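Local coordinates for protein CymD (Pseudomonas putida, PDB 6Z34) that forms an outer-membrane channel of the FadL family for monoaromatic hydrocarbons, probably releasing them by lateral diffusion during uptake for biodegradation, at residues P11-F23 and S340-R354. Residues are numbered along the deposited sequence; the frame is centred on the assembly and turned at random.
Sequences PVSQGMGGIGAAF and SLGAQYRYGANWVFR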
# COMPACT_ATOMS: atom_id res chain seq x y z
N PRO A 11 8.58 -10.18 -5.02
CA PRO A 11 10.06 -10.09 -5.02
C PRO A 11 10.67 -9.82 -6.38
O PRO A 11 11.82 -9.35 -6.43
CB PRO A 11 10.50 -11.46 -4.48
CG PRO A 11 9.24 -12.12 -3.95
CD PRO A 11 8.10 -11.54 -4.72
N VAL A 12 9.97 -10.10 -7.47
CA VAL A 12 10.56 -9.89 -8.79
C VAL A 12 10.48 -8.42 -9.17
O VAL A 12 11.47 -7.82 -9.63
CB VAL A 12 9.86 -10.78 -9.83
CG1 VAL A 12 10.38 -10.49 -11.20
CG2 VAL A 12 10.01 -12.28 -9.49
N SER A 13 9.30 -7.83 -9.00
CA SER A 13 9.14 -6.40 -9.17
C SER A 13 10.01 -5.62 -8.18
O SER A 13 10.76 -4.72 -8.57
CB SER A 13 7.67 -6.05 -9.02
OG SER A 13 7.51 -4.72 -8.64
N GLN A 14 9.94 -5.97 -6.88
CA GLN A 14 10.72 -5.23 -5.89
C GLN A 14 12.22 -5.40 -6.12
O GLN A 14 12.99 -4.47 -5.90
CB GLN A 14 10.36 -5.66 -4.47
CG GLN A 14 9.02 -5.13 -3.95
CD GLN A 14 8.68 -5.64 -2.56
OE1 GLN A 14 9.55 -5.77 -1.70
NE2 GLN A 14 7.41 -5.93 -2.33
N GLY A 15 12.66 -6.59 -6.54
CA GLY A 15 14.07 -6.78 -6.81
C GLY A 15 14.57 -5.91 -7.94
O GLY A 15 15.78 -5.67 -8.04
N MET A 16 13.66 -5.42 -8.78
CA MET A 16 13.98 -4.60 -9.93
C MET A 16 13.46 -3.17 -9.75
O MET A 16 13.00 -2.54 -10.70
CB MET A 16 13.40 -5.24 -11.20
CG MET A 16 13.91 -6.67 -11.45
SD MET A 16 13.50 -7.33 -13.10
CE MET A 16 12.00 -8.13 -12.62
N GLY A 17 13.50 -2.68 -8.51
CA GLY A 17 13.21 -1.29 -8.24
C GLY A 17 11.76 -0.88 -8.38
O GLY A 17 11.49 0.32 -8.35
N GLY A 18 10.82 -1.82 -8.54
CA GLY A 18 9.40 -1.50 -8.62
C GLY A 18 8.75 -1.62 -9.99
O GLY A 18 7.57 -1.23 -10.13
N ILE A 19 9.44 -2.14 -10.99
CA ILE A 19 8.87 -2.16 -12.33
C ILE A 19 7.76 -3.21 -12.42
O ILE A 19 7.63 -4.07 -11.54
CB ILE A 19 9.97 -2.41 -13.37
CG1 ILE A 19 10.69 -3.72 -13.04
CG2 ILE A 19 10.95 -1.22 -13.38
CD1 ILE A 19 10.01 -5.00 -13.62
N GLY A 20 6.96 -3.16 -13.49
CA GLY A 20 5.97 -4.19 -13.74
C GLY A 20 4.91 -3.83 -14.76
O GLY A 20 4.06 -4.67 -15.09
N ALA A 21 4.92 -2.59 -15.26
CA ALA A 21 3.93 -2.17 -16.24
C ALA A 21 3.99 -3.02 -17.52
O ALA A 21 2.97 -3.21 -18.19
CB ALA A 21 4.14 -0.70 -16.58
N ALA A 22 5.17 -3.50 -17.88
CA ALA A 22 5.36 -4.28 -19.09
C ALA A 22 6.12 -5.58 -18.84
O ALA A 22 6.19 -6.42 -19.74
CB ALA A 22 6.10 -3.46 -20.16
N PHE A 23 6.66 -5.76 -17.65
CA PHE A 23 7.51 -6.90 -17.34
C PHE A 23 6.72 -7.97 -16.59
O PHE A 23 5.97 -7.66 -15.66
CB PHE A 23 8.70 -6.45 -16.52
CG PHE A 23 9.74 -7.50 -16.38
CD1 PHE A 23 9.77 -8.34 -15.27
CD2 PHE A 23 10.68 -7.67 -17.38
CE1 PHE A 23 10.73 -9.32 -15.17
CE2 PHE A 23 11.65 -8.63 -17.27
CZ PHE A 23 11.69 -9.45 -16.17
N SER A 340 11.03 3.90 -11.77
CA SER A 340 11.55 2.58 -11.43
C SER A 340 12.42 2.04 -12.56
O SER A 340 12.01 2.03 -13.72
CB SER A 340 10.40 1.58 -11.17
OG SER A 340 9.63 1.92 -10.03
N LEU A 341 13.60 1.54 -12.20
CA LEU A 341 14.58 1.03 -13.16
C LEU A 341 15.22 -0.22 -12.58
O LEU A 341 15.82 -0.15 -11.50
CB LEU A 341 15.65 2.09 -13.46
CG LEU A 341 16.87 1.72 -14.32
CD1 LEU A 341 16.47 1.18 -15.71
CD2 LEU A 341 17.83 2.93 -14.45
N GLY A 342 15.12 -1.35 -13.30
CA GLY A 342 15.78 -2.58 -12.88
C GLY A 342 16.24 -3.45 -14.04
O GLY A 342 15.89 -3.20 -15.20
N ALA A 343 17.01 -4.49 -13.70
CA ALA A 343 17.55 -5.43 -14.67
C ALA A 343 17.54 -6.85 -14.11
O ALA A 343 17.55 -7.05 -12.89
CB ALA A 343 18.98 -5.07 -15.09
N GLN A 344 17.56 -7.83 -15.02
CA GLN A 344 17.48 -9.25 -14.67
C GLN A 344 18.42 -10.06 -15.56
O GLN A 344 18.36 -9.93 -16.79
CB GLN A 344 16.03 -9.76 -14.82
CG GLN A 344 15.87 -11.27 -14.80
CD GLN A 344 14.41 -11.74 -14.80
OE1 GLN A 344 13.71 -11.58 -13.80
NE2 GLN A 344 13.96 -12.33 -15.90
N TYR A 345 19.28 -10.88 -14.95
CA TYR A 345 20.20 -11.75 -15.66
C TYR A 345 19.90 -13.20 -15.29
O TYR A 345 20.02 -13.56 -14.11
CB TYR A 345 21.66 -11.43 -15.32
CG TYR A 345 22.68 -12.40 -15.92
CD1 TYR A 345 22.78 -12.56 -17.30
CD2 TYR A 345 23.54 -13.13 -15.11
CE1 TYR A 345 23.72 -13.44 -17.86
CE2 TYR A 345 24.48 -14.01 -15.66
CZ TYR A 345 24.56 -14.16 -17.03
OH TYR A 345 25.48 -15.03 -17.59
N ARG A 346 19.51 -14.00 -16.29
CA ARG A 346 19.30 -15.45 -16.14
C ARG A 346 20.64 -16.15 -16.25
O ARG A 346 21.24 -16.17 -17.33
CB ARG A 346 18.34 -15.98 -17.21
CG ARG A 346 16.97 -15.33 -17.19
CD ARG A 346 15.87 -16.23 -17.74
NE ARG A 346 14.57 -15.56 -17.71
CZ ARG A 346 13.58 -15.87 -16.88
NH1 ARG A 346 13.70 -16.86 -16.00
NH2 ARG A 346 12.44 -15.18 -16.94
N TYR A 347 21.10 -16.75 -15.16
CA TYR A 347 22.41 -17.39 -15.07
C TYR A 347 22.23 -18.90 -14.89
O TYR A 347 21.91 -19.38 -13.80
CB TYR A 347 23.22 -16.77 -13.93
CG TYR A 347 24.52 -17.47 -13.61
CD1 TYR A 347 24.57 -18.47 -12.65
CD2 TYR A 347 25.69 -17.12 -14.27
CE1 TYR A 347 25.76 -19.11 -12.36
CE2 TYR A 347 26.88 -17.75 -13.98
CZ TYR A 347 26.91 -18.75 -13.02
OH TYR A 347 28.09 -19.39 -12.73
N GLY A 348 22.45 -19.65 -15.97
CA GLY A 348 22.20 -21.07 -15.95
C GLY A 348 20.71 -21.36 -16.02
O GLY A 348 19.88 -20.49 -16.29
N ALA A 349 20.37 -22.61 -15.73
CA ALA A 349 18.98 -23.04 -15.76
C ALA A 349 18.22 -22.79 -14.46
O ALA A 349 16.99 -22.88 -14.46
CB ALA A 349 18.90 -24.53 -16.10
N ASN A 350 18.89 -22.47 -13.35
CA ASN A 350 18.21 -22.36 -12.06
C ASN A 350 18.25 -20.98 -11.42
O ASN A 350 17.40 -20.70 -10.57
CB ASN A 350 18.79 -23.35 -11.05
CG ASN A 350 18.86 -24.76 -11.60
OD1 ASN A 350 19.94 -25.28 -11.85
ND2 ASN A 350 17.71 -25.39 -11.77
N TRP A 351 19.20 -20.12 -11.77
CA TRP A 351 19.43 -18.87 -11.07
C TRP A 351 19.04 -17.68 -11.93
O TRP A 351 19.38 -17.62 -13.12
CB TRP A 351 20.89 -18.73 -10.66
CG TRP A 351 21.30 -19.69 -9.63
CD1 TRP A 351 21.95 -20.87 -9.81
CD2 TRP A 351 21.10 -19.56 -8.22
NE1 TRP A 351 22.16 -21.49 -8.61
CE2 TRP A 351 21.65 -20.70 -7.61
CE3 TRP A 351 20.50 -18.59 -7.41
CZ2 TRP A 351 21.62 -20.90 -6.24
CZ3 TRP A 351 20.47 -18.79 -6.05
CH2 TRP A 351 21.03 -19.94 -5.48
N VAL A 352 18.35 -16.72 -11.32
CA VAL A 352 18.04 -15.43 -11.93
C VAL A 352 18.47 -14.36 -10.94
O VAL A 352 18.19 -14.48 -9.74
CB VAL A 352 16.54 -15.32 -12.25
CG1 VAL A 352 16.22 -13.96 -12.79
CG2 VAL A 352 16.12 -16.40 -13.23
N PHE A 353 19.15 -13.32 -11.43
CA PHE A 353 19.63 -12.24 -10.57
C PHE A 353 19.05 -10.90 -11.00
O PHE A 353 18.97 -10.61 -12.20
CB PHE A 353 21.15 -12.19 -10.58
CG PHE A 353 21.78 -13.40 -9.98
CD1 PHE A 353 21.73 -13.62 -8.62
CD2 PHE A 353 22.38 -14.36 -10.78
CE1 PHE A 353 22.29 -14.76 -8.06
CE2 PHE A 353 22.94 -15.49 -10.23
CZ PHE A 353 22.89 -15.70 -8.87
N ARG A 354 18.65 -10.08 -10.02
CA ARG A 354 17.96 -8.83 -10.28
C ARG A 354 18.59 -7.68 -9.48
O ARG A 354 19.18 -7.88 -8.43
CB ARG A 354 16.47 -8.91 -9.93
CG ARG A 354 15.83 -10.24 -10.18
CD ARG A 354 14.35 -10.09 -10.42
NE ARG A 354 13.82 -11.27 -11.07
CZ ARG A 354 13.62 -12.44 -10.46
NH1 ARG A 354 13.90 -12.58 -9.17
NH2 ARG A 354 13.15 -13.47 -11.15
O HOH W 1 14.27 -10.82 -6.85
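Val12 lays its CG2 methyl over the centre of the Arg354 guanidinium, 3.6 Å above the plane, while CG1 comes within 3.5 Å of Arg354 NE. CG1 of Val352 approaches the opposite face, offset toward its rim. Met16 flanks the aliphatic part of the same arginine, its CG 3.6 Å from Arg354 CD, and a bend at chi3 (-93°) turns its methyl CE back toward Arg354 CD and NE. Further along, Ser340 OG donates to Gly17 O across 3.0 Å, and Ile19 CG2 rests against Ser340 CB. Gly342 has only hydrogen to offer where Met16 O approaches its CA; a CB there would collide with that oxygen.

In the plane of the guanidinium, Arg354 NE donates to a lone pair of Gln344 OE1 at 2.7 Å, and the edge of the Phe23 ring meets the Gln344 amide, the two planes 76° apart. A water bridges Arg354 NH1 to Pro11 O, and NH1 also bonds Ser386 OG. Replacing Arg354 with a leucine would probably leave Gln344 OE1 and the bridging water without their donor and Val12 without the flat surface it covers. The helix ends in a Schellman motif with Gly17 at C-prime, which sends the chain past strand 336-347, and Asp299 on the adjacent strand of the FadL-type barrel takes the amides of Gly20 and Ala21. Against the 340-354 hairpin itself, the N-terminal segment thus relies on one direct hydrogen bond, a water bridge and apolar cover over a charged group whose polar edges are engaged.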